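PDB 6GZU: conserved membrane protein from Chlamydia abortus, which probably acts as a CE-clan effector combining deubiquitination with acetylation and inducing Golgi fragmentation, this chain being the part that carries the Ulp1-like catalytic domain. Local coordinates for residues A54-L59 with T171-V176; I100-L105 with L137-L142; D143-V148 with S185-K190; S152-I157 with K191-P196. All coordinates share one frame; numbering follows the deposited sequence. Where two conformers were deposited one is given.

Contact 1 (A54-L59 with T171-V176); sequences AVLKDL and TRLGNV
Leu173 pushes its forked end toward Val55, Leu56 and Leu59, a compact example of how two helices far apart in sequence meet through branched apolar tips. It stands near the end of helix 159-174, whereas Val55 and Leu56 belong to helix 51-58 and Leu59 follows directly after it. Leu173 CD2 lies 3.6 Å from Leu59 CD1, and the two leucines cross at about a right angle. The other methyl, Leu173 CD1, reaches Val55 CG1 at 4.2 Å. Val55 turns this branch anti to its own backbone N (chi1 169°), which brings it round to the leucine. Leu56 shares itself between two neighbours. Its CD2 is 4.3 Å from Leu173 CD2, while its CD1 touches the aliphatic part of Arg172, at 3.9 Å from Arg172 CD. The arginine is extended from CG to NE and runs across Leu56, carrying its charged end on to Glu52, with which NE forms a salt bridge. Val69 of strand 68-69 touches both Leu56 and Arg172, and Val140 of the central sheet touches Val55 and Leu173. Beyond this patch Asp58 bonds His80, one of the zinc ligands, so helix 51-58 borders both the sheet and the metal site. Between the segments the chemistry is apolar packing: van der Waals contact, mostly between methyl groups, does the joining, and the charged end of Arg172, the only charged side chain touching across it, is met by Glu52.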
loop_
_atom_site.group_PDB
_atom_site.type_symbol
_atom_site.label_atom_id
_atom_site.label_comp_id
_atom_site.label_asym_id
_atom_site.label_seq_id
_atom_site.Cartn_x
_atom_site.Cartn_y
_atom_site.Cartn_z
ATOM N N ALA A 54 9.066 -5.956 -2.006
ATOM C CA ALA A 54 8.960 -4.803 -1.120
ATOM C C ALA A 54 8.453 -5.181 0.268
ATOM O O ALA A 54 9.011 -4.762 1.319
ATOM C CB ALA A 54 8.076 -3.703 -1.746
ATOM N N VAL A 55 7.409 -5.995 0.306
ATOM C CA VAL A 55 6.873 -6.470 1.572
ATOM C C VAL A 55 7.905 -7.279 2.342
ATOM O O VAL A 55 8.099 -7.061 3.558
ATOM C CB VAL A 55 5.611 -7.339 1.298
ATOM C CG1 VAL A 55 5.182 -8.066 2.572
ATOM C CG2 VAL A 55 4.460 -6.482 0.744
ATOM N N LEU A 56 8.544 -8.242 1.680
ATOM C CA LEU A 56 9.550 -9.050 2.368
ATOM C C LEU A 56 10.694 -8.212 2.899
ATOM O O LEU A 56 11.118 -8.397 4.050
ATOM C CB LEU A 56 10.097 -10.147 1.461
ATOM C CG LEU A 56 9.061 -11.162 1.005
ATOM C CD1 LEU A 56 9.609 -12.115 -0.093
ATOM C CD2 LEU A 56 8.628 -11.983 2.219
ATOM N N LYS A 57 11.167 -7.239 2.126
ATOM C CA LYS A 57 12.258 -6.379 2.635
ATOM C C LYS A 57 11.765 -5.546 3.817
ATOM O O LYS A 57 12.486 -5.376 4.809
ATOM C CB LYS A 57 12.817 -5.452 1.544
ATOM C CG LYS A 57 13.706 -6.179 0.506
ATOM C CD LYS A 57 14.088 -5.251 -0.656
ATOM C CE LYS A 57 14.946 -4.077 -0.155
ATOM N NZ LYS A 57 16.180 -4.543 0.574
ATOM N N ASP A 58 10.532 -5.037 3.760
ATOM C CA ASP A 58 10.071 -4.179 4.872
ATOM C C ASP A 58 9.861 -4.957 6.170
ATOM O O ASP A 58 9.985 -4.398 7.253
ATOM C CB ASP A 58 8.793 -3.418 4.475
ATOM C CG ASP A 58 9.063 -2.330 3.498
ATOM O OD1 ASP A 58 10.180 -1.784 3.543
ATOM O OD2 ASP A 58 8.183 -1.976 2.717
ATOM N N LEU A 59 9.620 -6.270 6.063
ATOM C CA LEU A 59 9.521 -7.136 7.247
ATOM C C LEU A 59 10.849 -7.787 7.594
ATOM O O LEU A 59 10.900 -8.698 8.446
ATOM C CB LEU A 59 8.477 -8.238 6.998
ATOM C CG LEU A 59 7.077 -7.615 6.840
ATOM C CD1 LEU A 59 6.088 -8.699 6.312
ATOM C CD2 LEU A 59 6.674 -7.101 8.177
ATOM N N THR A 171 1.358 -16.748 1.468
ATOM C CA THR A 171 1.977 -18.030 1.795
ATOM C C THR A 171 3.281 -17.811 2.554
ATOM O O THR A 171 3.532 -18.461 3.587
ATOM C CB THR A 171 2.213 -18.811 0.526
ATOM O OG1 THR A 171 0.923 -19.119 -0.029
ATOM C CG2 THR A 171 2.971 -20.160 0.830
ATOM N N ARG A 172 4.143 -16.914 2.062
ATOM C CA ARG A 172 5.410 -16.673 2.744
ATOM C C ARG A 172 5.264 -16.090 4.140
ATOM O O ARG A 172 6.015 -16.479 5.060
ATOM C CB ARG A 172 6.339 -15.793 1.909
ATOM C CG ARG A 172 6.712 -16.460 0.547
ATOM C CD ARG A 172 7.873 -15.659 -0.051
ATOM N NE ARG A 172 8.125 -16.012 -1.439
ATOM C CZ ARG A 172 8.819 -17.073 -1.775
ATOM N NH1 ARG A 172 9.332 -17.822 -0.807
ATOM N NH2 ARG A 172 9.063 -17.370 -3.046
ATOM N N LEU A 173 4.333 -15.154 4.321
ATOM C CA LEU A 173 4.133 -14.556 5.635
ATOM C C LEU A 173 3.483 -15.544 6.594
ATOM O O LEU A 173 3.771 -15.502 7.787
ATOM C CB LEU A 173 3.320 -13.270 5.576
ATOM C CG LEU A 173 3.978 -12.180 4.715
ATOM C CD1 LEU A 173 3.240 -10.892 4.919
ATOM C CD2 LEU A 173 5.486 -12.004 5.134
ATOM N N GLY A 174 2.625 -16.444 6.090
ATOM C CA GLY A 174 2.061 -17.482 6.959
ATOM C C GLY A 174 3.083 -18.410 7.576
ATOM O O GLY A 174 2.883 -18.992 8.662
ATOM N N ASN A 175 4.218 -18.529 6.915
ATOM C CA ASN A 175 5.282 -19.400 7.422
ATOM C C ASN A 175 6.062 -18.708 8.557
ATOM O O ASN A 175 6.844 -19.356 9.276
ATOM C CB ASN A 175 6.265 -19.738 6.300
ATOM C CG ASN A 175 5.676 -20.637 5.225
ATOM O OD1 ASN A 175 4.767 -21.433 5.476
ATOM N ND2 ASN A 175 6.216 -20.529 4.013
ATOM N N VAL A 176 5.907 -17.400 8.674
ATOM C CA VAL A 176 6.662 -16.615 9.667
ATOM C C VAL A 176 5.802 -16.213 10.852
ATOM O O VAL A 176 6.279 -16.199 11.991
ATOM C CB VAL A 176 7.279 -15.337 8.993
ATOM C CG1 VAL A 176 7.949 -14.388 10.049
ATOM C CG2 VAL A 176 8.286 -15.768 7.908
#

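Contact 2 (I100-L105 with L137-L142); sequences IYAYPL and LVIVNL
Tyr101 and Tyr103 lean the same way over their strand, each with its ring beside a carbonyl of the partner, Val140 and Val138 respectively. In both tyrosines CG lies beside the backbone N (chi1 -68° and -66°), and this places Val138 O in the plane of the Tyr103 ring at its edge, 3.6 Å from CD1. Beyond the Tyr101 ring, Leu142 CD1 closes in obliquely to 3.9 Å from CE1. On the same face Leu105 CD1 meets Val138 CG2 at 3.8 Å. The polar tip of Tyr103 bonds Asp58, while the Tyr101 ring stacks on Phe38. Strands 100-107 and 134-141 are antiparallel neighbours in the mixed central sheet of this Ulp1-like catalytic domain, their short segments inclined at 168°. Tyr101 with Val140 and Tyr103 with Val138 are the hydrogen-bonded pairs. Tyr101 N and Val140 O are 2.8 Å apart, and Val140 N returns the bond to Tyr101 O; both lie in the carbonyl plane. The Tyr103 and Val138 bonds are tilted somewhat out of theirs. The opposite face carries Ile100, Ala102, Ile139 and Asn141, over which helix 204-217 packs. There Ile100 and Ile139 stand side by side and point alike, their CG2 methyls 3.6 Å apart. Ile100 lies alongside Asn141 in the same manner, its CD1 3.8 Å from Asn141 ND2, an amide nitrogen that bonds Tyr215. Leu137 bends its CD1 back over the neighbouring strand, to 3.4 Å from Tyr103 O.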
loop_
_atom_site.group_PDB
_atom_site.type_symbol
_atom_site.label_atom_id
_atom_site.label_comp_id
_atom_site.label_asym_id
_atom_site.label_seq_id
_atom_site.Cartn_x
_atom_site.Cartn_y
_atom_site.Cartn_z
ATOM N N ILE A 100 0.476 -2.931 10.511
ATOM C CA ILE A 100 -0.287 -2.813 9.285
ATOM C C ILE A 100 0.610 -2.117 8.272
ATOM O O ILE A 100 1.157 -1.015 8.555
ATOM C CB ILE A 100 -1.595 -2.018 9.493
ATOM C CG1 ILE A 100 -2.459 -2.706 10.554
ATOM C CG2 ILE A 100 -2.322 -1.853 8.130
ATOM C CD1 ILE A 100 -3.704 -1.999 10.913
ATOM N N TYR A 101 0.778 -2.743 7.100
ATOM C CA TYR A 101 1.690 -2.252 6.068
ATOM C C TYR A 101 0.871 -1.990 4.824
ATOM O O TYR A 101 0.290 -2.913 4.268
ATOM C CB TYR A 101 2.764 -3.316 5.778
ATOM C CG TYR A 101 3.732 -3.533 6.930
ATOM C CD1 TYR A 101 3.305 -4.090 8.132
ATOM C CD2 TYR A 101 5.104 -3.232 6.786
ATOM C CE1 TYR A 101 4.221 -4.265 9.196
ATOM C CE2 TYR A 101 6.023 -3.434 7.819
ATOM C CZ TYR A 101 5.563 -3.937 9.022
ATOM O OH TYR A 101 6.443 -4.113 10.078
ATOM N N ALA A 102 0.817 -0.742 4.363
ATOM C CA ALA A 102 -0.061 -0.409 3.253
ATOM C C ALA A 102 0.699 0.144 2.050
ATOM O O ALA A 102 1.358 1.194 2.187
ATOM C CB ALA A 102 -1.157 0.551 3.692
ATOM N N TYR A 103 0.581 -0.503 0.886
ATOM C CA TYR A 103 1.403 -0.202 -0.272
ATOM C C TYR A 103 0.586 0.262 -1.444
ATOM O O TYR A 103 -0.200 -0.500 -2.027
ATOM C CB TYR A 103 2.089 -1.505 -0.754
ATOM C CG TYR A 103 3.079 -2.063 0.234
ATOM C CD1 TYR A 103 2.654 -2.854 1.318
ATOM C CD2 TYR A 103 4.427 -1.727 0.133
ATOM C CE1 TYR A 103 3.591 -3.323 2.251
ATOM C CE2 TYR A 103 5.370 -2.165 1.064
ATOM C CZ TYR A 103 4.948 -2.933 2.128
ATOM O OH TYR A 103 5.903 -3.365 3.028
ATOM N N PRO A 104 0.816 1.501 -1.866
ATOM C CA PRO A 104 0.234 1.949 -3.154
ATOM C C PRO A 104 0.868 1.130 -4.269
ATOM O O PRO A 104 2.105 0.945 -4.309
ATOM C CB PRO A 104 0.677 3.427 -3.242
ATOM C CG PRO A 104 0.894 3.819 -1.759
ATOM C CD PRO A 104 1.480 2.591 -1.122
ATOM N N LEU A 105 0.044 0.629 -5.185
ATOM C CA LEU A 105 0.501 -0.261 -6.235
ATOM C C LEU A 105 0.029 0.320 -7.569
ATOM O O LEU A 105 -1.180 0.497 -7.759
ATOM C CB LEU A 105 -0.003 -1.703 -5.984
ATOM C CG LEU A 105 0.634 -2.833 -6.803
ATOM C CD1 LEU A 105 0.460 -4.201 -6.215
ATOM C CD2 LEU A 105 -0.125 -2.860 -8.147
ATOM N N LEU A 137 -4.226 -0.739 -3.893
ATOM C CA LEU A 137 -3.588 -0.751 -2.562
ATOM C C LEU A 137 -3.481 -2.193 -2.082
ATOM O O LEU A 137 -4.467 -2.935 -2.130
ATOM C CB LEU A 137 -4.457 0.047 -1.578
ATOM C CG LEU A 137 -3.917 0.147 -0.145
ATOM C CD1 LEU A 137 -2.636 0.994 -0.145
ATOM C CD2 LEU A 137 -4.981 0.725 0.808
ATOM N N VAL A 138 -2.322 -2.580 -1.546
ATOM C CA VAL A 138 -2.156 -3.910 -0.915
ATOM C C VAL A 138 -1.866 -3.609 0.547
ATOM O O VAL A 138 -0.922 -2.870 0.892
ATOM C CB VAL A 138 -0.981 -4.682 -1.545
ATOM C CG1 VAL A 138 -0.645 -5.957 -0.727
ATOM C CG2 VAL A 138 -1.304 -5.060 -2.990
ATOM N N ILE A 139 -2.673 -4.170 1.442
ATOM C CA ILE A 139 -2.444 -4.016 2.865
ATOM C C ILE A 139 -2.035 -5.377 3.449
ATOM O O ILE A 139 -2.727 -6.393 3.248
ATOM C CB ILE A 139 -3.739 -3.572 3.595
ATOM C CG1 ILE A 139 -4.294 -2.268 3.014
ATOM C CG2 ILE A 139 -3.448 -3.457 5.145
ATOM C CD1 ILE A 139 -5.694 -1.929 3.511
ATOM N N VAL A 140 -0.949 -5.413 4.214
ATOM C CA VAL A 140 -0.571 -6.593 4.996
ATOM C C VAL A 140 -0.897 -6.258 6.435
ATOM O O VAL A 140 -0.391 -5.267 6.991
ATOM C CB VAL A 140 0.922 -6.935 4.816
ATOM C CG1 VAL A 140 1.351 -8.029 5.808
ATOM C CG2 VAL A 140 1.172 -7.359 3.367
ATOM N N ASN A 141 -1.758 -7.071 7.049
ATOM C CA ASN A 141 -2.150 -6.875 8.444
ATOM C C ASN A 141 -1.645 -8.073 9.225
ATOM O O ASN A 141 -2.162 -9.201 9.077
ATOM C CB ASN A 141 -3.674 -6.694 8.578
ATOM C CG ASN A 141 -4.117 -6.342 9.973
ATOM O OD1 ASN A 141 -3.586 -6.860 10.961
ATOM N ND2 ASN A 141 -5.119 -5.477 10.083
ATOM N N LEU A 142 -0.594 -7.867 10.016
ATOM C CA LEU A 142 0.014 -8.994 10.715
ATOM C C LEU A 142 -0.883 -9.527 11.843
ATOM O O LEU A 142 -0.844 -10.733 12.174
ATOM C CB LEU A 142 1.389 -8.586 11.303
ATOM C CG LEU A 142 2.481 -8.101 10.316
ATOM C CD1 LEU A 142 3.723 -7.689 11.088
ATOM C CD2 LEU A 142 2.825 -9.209 9.303
#

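Contact 3 (D143-V148 with S185-K190); sequences DRREVV and SPFIVK
Arg145 wraps round Phe187, its backbone over one ring face and its guanidinium beside the ring. Arg145 CA stands 3.5 Å from the ring centroid, 5° off the normal, a CH-pi contact. Going outward, CB is 3.7 Å from Phe187 CD1 and CG stays close to CE1. A bend at chi3 (82°) then turns the chain so that NE passes 3.8 Å from Phe187 CE1 and Phe187 CD1 sits over the centre of one guanidinium face, the two planes 62° apart. At the tip NH2 gives a 2.7 Å bond to Ser185 O, in the plane of that carbonyl, and a second to Tyr177 O; NH1 reaches Ser185 OG only weakly, a hydroxyl that bonds Asp179. Arg145 forms a G1 beta bulge with Glu146 opposite Asn141, just before the parallel pairing of strands 146-150 and 188-191, which helix 159-174 connects as a beta-alpha-beta unit. The backbone ladder runs through Ile188 N to Arg145 O, Val147 N to Ile188 O and Lys190 N to Val147 O. On the Glu146 face, Lys190 NZ and Arg144 NE grip Glu146 OE1 from opposite faces of the carboxylate, at 2.9 Å and 3.1 Å, while OE2 bonds Tyr215 and Arg144 pairs with Asp220.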
loop_
_atom_site.group_PDB
_atom_site.type_symbol
_atom_site.label_atom_id
_atom_site.label_comp_id
_atom_site.label_asym_id
_atom_site.label_seq_id
_atom_site.Cartn_x
_atom_site.Cartn_y
_atom_site.Cartn_z
ATOM N N ASP A 143 -1.673 -8.643 12.453
ATOM C CA ASP A 143 -2.522 -9.044 13.576
ATOM C C ASP A 143 -3.663 -9.927 13.092
ATOM O O ASP A 143 -4.016 -10.917 13.746
ATOM C CB ASP A 143 -3.093 -7.811 14.305
ATOM C CG ASP A 143 -2.074 -7.129 15.205
ATOM O OD1 ASP A 143 -1.301 -7.823 15.929
ATOM O OD2 ASP A 143 -2.058 -5.887 15.205
ATOM N N ARG A 144 -4.195 -9.601 11.916
ATOM C CA ARG A 144 -5.345 -10.324 11.369
ATOM C C ARG A 144 -4.933 -11.431 10.402
ATOM O O ARG A 144 -5.790 -12.219 9.952
ATOM C CB ARG A 144 -6.345 -9.356 10.695
ATOM C CG ARG A 144 -7.121 -8.541 11.726
ATOM C CD ARG A 144 -7.888 -7.425 11.098
ATOM N NE ARG A 144 -8.942 -7.900 10.216
ATOM C CZ ARG A 144 -10.214 -8.101 10.577
ATOM N NH1 ARG A 144 -10.604 -7.936 11.831
ATOM N NH2 ARG A 144 -11.104 -8.469 9.666
ATOM N N ARG A 145 -3.632 -11.530 10.126
ATOM C CA ARG A 145 -3.070 -12.540 9.186
ATOM C C ARG A 145 -3.832 -12.468 7.863
ATOM O O ARG A 145 -4.394 -13.484 7.354
ATOM C CB ARG A 145 -3.083 -13.954 9.756
ATOM C CG ARG A 145 -2.286 -14.034 11.032
ATOM C CD ARG A 145 -2.214 -15.517 11.502
ATOM N NE ARG A 145 -1.192 -16.293 10.834
ATOM C CZ ARG A 145 -1.418 -17.215 9.912
ATOM N NH1 ARG A 145 -2.636 -17.389 9.387
ATOM N NH2 ARG A 145 -0.383 -17.927 9.445
ATOM N N GLU A 146 -3.849 -11.266 7.288
ATOM C CA GLU A 146 -4.558 -11.078 6.034
ATOM C C GLU A 146 -3.765 -10.197 5.105
ATOM O O GLU A 146 -3.018 -9.292 5.539
ATOM C CB GLU A 146 -5.966 -10.494 6.277
ATOM C CG GLU A 146 -5.993 -9.086 6.842
ATOM C CD GLU A 146 -7.394 -8.591 7.278
ATOM O OE1 GLU A 146 -8.274 -9.431 7.547
ATOM O OE2 GLU A 146 -7.660 -7.349 7.314
ATOM N N VAL A 147 -3.983 -10.439 3.819
ATOM C CA VAL A 147 -3.511 -9.569 2.738
ATOM C C VAL A 147 -4.745 -9.044 2.047
ATOM O O VAL A 147 -5.518 -9.811 1.463
ATOM C CB VAL A 147 -2.584 -10.359 1.745
ATOM C CG1 VAL A 147 -2.077 -9.433 0.606
ATOM C CG2 VAL A 147 -1.420 -11.039 2.474
ATOM N N VAL A 148 -4.973 -7.735 2.192
ATOM C CA VAL A 148 -6.131 -7.097 1.595
ATOM C C VAL A 148 -5.741 -6.342 0.327
ATOM O O VAL A 148 -4.790 -5.562 0.330
ATOM C CB VAL A 148 -6.770 -6.099 2.616
ATOM C CG1 VAL A 148 -7.954 -5.318 1.973
ATOM C CG2 VAL A 148 -7.228 -6.907 3.842
ATOM N N SER A 185 -0.253 -21.651 8.239
ATOM C CA SER A 185 -1.230 -21.504 7.151
ATOM C C SER A 185 -1.054 -20.173 6.430
ATOM O O SER A 185 -0.682 -19.176 7.038
ATOM C CB SER A 185 -2.635 -21.584 7.754
ATOM O OG SER A 185 -2.864 -20.549 8.711
ATOM N N PRO A 186 -1.376 -20.116 5.128
ATOM C CA PRO A 186 -1.270 -18.826 4.449
ATOM C C PRO A 186 -2.163 -17.768 5.083
ATOM O O PRO A 186 -3.249 -18.099 5.581
ATOM C CB PRO A 186 -1.777 -19.143 3.045
ATOM C CG PRO A 186 -1.425 -20.577 2.833
ATOM C CD PRO A 186 -1.642 -21.212 4.179
ATOM N N PHE A 187 -1.731 -16.516 5.060
ATOM C CA PHE A 187 -2.643 -15.431 5.407
ATOM C C PHE A 187 -3.846 -15.513 4.453
ATOM O O PHE A 187 -3.735 -15.964 3.283
ATOM C CB PHE A 187 -1.969 -14.066 5.187
ATOM C CG PHE A 187 -1.041 -13.645 6.286
ATOM C CD1 PHE A 187 -0.519 -14.542 7.203
ATOM C CD2 PHE A 187 -0.714 -12.309 6.418
ATOM C CE1 PHE A 187 0.348 -14.092 8.190
ATOM C CE2 PHE A 187 0.132 -11.872 7.393
ATOM C CZ PHE A 187 0.651 -12.766 8.310
ATOM N N ILE A 188 -5.014 -15.041 4.905
ATOM C CA ILE A 188 -6.157 -14.970 3.984
ATOM C C ILE A 188 -5.981 -13.812 3.023
ATOM O O ILE A 188 -5.513 -12.754 3.441
ATOM C CB ILE A 188 -7.464 -14.857 4.768
ATOM C CG1 ILE A 188 -8.656 -14.939 3.839
ATOM C CG2 ILE A 188 -7.511 -13.547 5.589
ATOM C CD1 ILE A 188 -9.952 -15.076 4.581
ATOM N N VAL A 189 -6.294 -14.014 1.745
ATOM C CA VAL A 189 -6.314 -12.943 0.748
ATOM C C VAL A 189 -7.742 -12.464 0.567
ATOM O O VAL A 189 -8.662 -13.242 0.253
ATOM C CB VAL A 189 -5.732 -13.438 -0.617
ATOM C CG1 VAL A 189 -5.855 -12.320 -1.724
ATOM C CG2 VAL A 189 -4.269 -13.894 -0.446
ATOM N N LYS A 190 -7.937 -11.153 0.682
ATOM C CA LYS A 190 -9.262 -10.554 0.512
ATOM C C LYS A 190 -9.190 -9.476 -0.592
ATOM O O LYS A 190 -8.584 -8.426 -0.391
ATOM C CB LYS A 190 -9.712 -9.864 1.828
ATOM C CG LYS A 190 -9.856 -10.817 3.031
ATOM C CD LYS A 190 -10.271 -10.071 4.307
ATOM C CE LYS A 190 -10.573 -11.074 5.419
ATOM N NZ LYS A 190 -10.836 -10.405 6.757
HETATM O O HOH W 1 -10.461 -7.290 6.929
#

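Contact 4 (S152-I157 with K191-P196); sequences SLANFI and KVIKTP
The peptide joining Thr195 to Pro196 turns one face to the methyl of Ala154, whose CB sits 3.9 Å from Pro196 N and 4.1 Å from Thr195 C. The carbonyl oxygen of Leu153 comes over the same side of the proline ring, 3.7 Å from CG, and Ser152 O approaches Pro196 CA at 3.5 Å. Ala154 CB also lies 3.5 Å from Ile193 O. With Ile193 CG1 beside the backbone N (chi1 -55°), the CG2 branch swings to the other side and packs against Ala154, 4.1 Å from CB. A water then ties the two loops together, donating to both Ala154 O and Ile193 O, at 2.6 Å and 2.8 Å. Lys191 sends its amine to Asp163; Lys191 NZ also gives a hydrogen bond to a second water, which lies close to Ile157 O. Positive phi at Ala154 (67°), with Asn155 N bonded to Leu153 O, is the mark of a classic gamma turn, and its apex carries the methyl into the other loop. Just outside, Leu153 N bonds Asp151 and Ser152 touches Cys204. Asp151 and Cys204, together with His134, have the geometry of a Cys-His-Asp triad, consistent with the catalytic site of a CE-clan cysteine peptidase.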
loop_
_atom_site.group_PDB
_atom_site.type_symbol
_atom_site.label_atom_id
_atom_site.label_comp_id
_atom_site.label_asym_id
_atom_site.label_seq_id
_atom_site.Cartn_x
_atom_site.Cartn_y
_atom_site.Cartn_z
ATOM N N SER A 152 -10.458 0.134 -6.746
ATOM C CA SER A 152 -11.742 0.795 -6.931
ATOM C C SER A 152 -12.404 0.426 -8.245
ATOM O O SER A 152 -13.617 0.644 -8.394
ATOM C CB SER A 152 -11.620 2.330 -6.824
ATOM O OG SER A 152 -10.509 2.847 -7.570
ATOM N N LEU A 153 -11.651 -0.148 -9.194
ATOM C CA LEU A 153 -12.250 -0.627 -10.437
ATOM C C LEU A 153 -12.455 -2.156 -10.433
ATOM O O LEU A 153 -12.787 -2.733 -11.495
ATOM C CB LEU A 153 -11.387 -0.192 -11.613
ATOM C CG LEU A 153 -11.516 1.299 -11.949
ATOM C CD1 LEU A 153 -10.606 1.713 -13.094
ATOM C CD2 LEU A 153 -12.972 1.686 -12.302
ATOM N N ALA A 154 -12.259 -2.780 -9.241
ATOM C CA ALA A 154 -12.447 -4.223 -8.952
ATOM C C ALA A 154 -11.490 -5.148 -9.651
ATOM O O ALA A 154 -10.805 -5.942 -8.987
ATOM C CB ALA A 154 -13.907 -4.662 -9.273
ATOM N N ASN A 155 -11.475 -5.139 -10.982
ATOM C CA ASN A 155 -10.642 -6.093 -11.723
ATOM C C ASN A 155 -9.786 -5.467 -12.793
ATOM O O ASN A 155 -9.573 -6.047 -13.827
ATOM C CB ASN A 155 -11.446 -7.256 -12.283
ATOM C CG ASN A 155 -11.815 -8.214 -11.219
ATOM O OD1 ASN A 155 -10.967 -9.028 -10.734
ATOM N ND2 ASN A 155 -13.057 -8.116 -10.782
ATOM N N PHE A 156 -9.313 -4.264 -12.531
ATOM C CA PHE A 156 -8.431 -3.617 -13.482
ATOM C C PHE A 156 -7.147 -4.394 -13.756
ATOM O O PHE A 156 -6.687 -4.428 -14.901
ATOM C CB PHE A 156 -8.077 -2.235 -12.975
ATOM C CG PHE A 156 -7.374 -1.363 -13.992
ATOM C CD1 PHE A 156 -5.982 -1.421 -14.125
ATOM C CD2 PHE A 156 -8.071 -0.481 -14.802
ATOM C CE1 PHE A 156 -5.300 -0.632 -15.026
ATOM C CE2 PHE A 156 -7.396 0.302 -15.701
ATOM C CZ PHE A 156 -6.014 0.232 -15.845
ATOM N N ILE A 157 -6.563 -5.008 -12.723
ATOM C CA ILE A 157 -5.364 -5.777 -12.927
ATOM C C ILE A 157 -5.707 -7.238 -13.226
ATOM O O ILE A 157 -6.455 -7.889 -12.474
ATOM C CB ILE A 157 -4.431 -5.742 -11.693
ATOM C CG1 ILE A 157 -4.241 -4.298 -11.199
ATOM C CG2 ILE A 157 -3.075 -6.410 -12.027
ATOM C CD1 ILE A 157 -3.171 -4.229 -10.083
ATOM N N LYS A 191 -9.774 -9.750 -1.753
ATOM C CA LYS A 191 -9.861 -8.755 -2.813
ATOM C C LYS A 191 -11.242 -8.128 -2.584
ATOM O O LYS A 191 -12.274 -8.637 -3.050
ATOM C CB LYS A 191 -9.737 -9.443 -4.178
ATOM C CG LYS A 191 -8.327 -10.135 -4.333
ATOM C CD LYS A 191 -8.177 -10.811 -5.711
ATOM C CE LYS A 191 -7.928 -9.821 -6.869
ATOM N NZ LYS A 191 -7.926 -10.528 -8.196
ATOM N N VAL A 192 -11.270 -6.982 -1.887
ATOM C CA VAL A 192 -12.497 -6.555 -1.211
ATOM C C VAL A 192 -13.533 -5.904 -2.116
ATOM O O VAL A 192 -14.724 -5.932 -1.791
ATOM C CB VAL A 192 -12.208 -5.601 -0.034
ATOM C CG1 VAL A 192 -11.499 -6.410 1.079
ATOM C CG2 VAL A 192 -11.387 -4.388 -0.489
ATOM N N ILE A 193 -13.124 -5.323 -3.248
ATOM C CA ILE A 193 -14.089 -4.676 -4.165
ATOM C C ILE A 193 -14.484 -5.673 -5.257
ATOM O O ILE A 193 -13.642 -6.080 -6.089
ATOM C CB ILE A 193 -13.450 -3.424 -4.806
ATOM C CG1 ILE A 193 -12.933 -2.490 -3.727
ATOM C CG2 ILE A 193 -14.419 -2.710 -5.752
ATOM C CD1 ILE A 193 -13.977 -2.185 -2.663
ATOM N N LYS A 194 -15.755 -6.072 -5.267
ATOM C CA LYS A 194 -16.217 -7.031 -6.252
ATOM C C LYS A 194 -16.890 -6.339 -7.412
ATOM O O LYS A 194 -16.946 -6.894 -8.503
ATOM C CB LYS A 194 -17.160 -8.067 -5.639
ATOM C CG LYS A 194 -16.621 -8.812 -4.438
ATOM C CD LYS A 194 -15.135 -9.242 -4.553
ATOM C CE LYS A 194 -14.784 -10.206 -5.712
ATOM N NZ LYS A 194 -13.408 -10.869 -5.507
ATOM N N THR A 195 -17.450 -5.155 -7.167
ATOM C CA THR A 195 -18.162 -4.362 -8.173
ATOM C C THR A 195 -17.482 -3.007 -8.196
ATOM O O THR A 195 -17.266 -2.408 -7.152
ATOM C CB THR A 195 -19.638 -4.191 -7.763
ATOM O OG1 THR A 195 -20.275 -5.478 -7.769
ATOM C CG2 THR A 195 -20.379 -3.284 -8.742
ATOM N N PRO A 196 -17.147 -2.491 -9.381
ATOM C CA PRO A 196 -16.439 -1.196 -9.401
ATOM C C PRO A 196 -17.197 -0.100 -8.680
ATOM O O PRO A 196 -18.418 0.044 -8.853
ATOM C CB PRO A 196 -16.363 -0.865 -10.888
ATOM C CG PRO A 196 -16.422 -2.243 -11.568
ATOM C CD PRO A 196 -17.291 -3.083 -10.721
HETATM O O HOH W 2 -10.959 -6.603 -6.434
HETATM O O HOH W 3 -7.944 -8.307 -10.055
#

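Read from the N terminus, the chain first opens contact 1 at residues 54-59. Before that loop is closed at 171-176, contact 2 both opens and closes within it, pairing strand 100-107 with strand 134-141. Contact 3 begins directly after contact 2, in the turn leading into strand 146-150, and closes at 185-190, beyond the end of contact 1, so those two cross. Contact 4 starts at 152-157 and closes last, at 191-196, crossing contacts 1 and 3 alike. Contacts 2 and 3 extend one sheet, through a probable hydrogen bond from Ile139 N to Val148 O; contact 1 lays two helices on it; contact 4 joins the loops that follow strands 146-150 and 188-191.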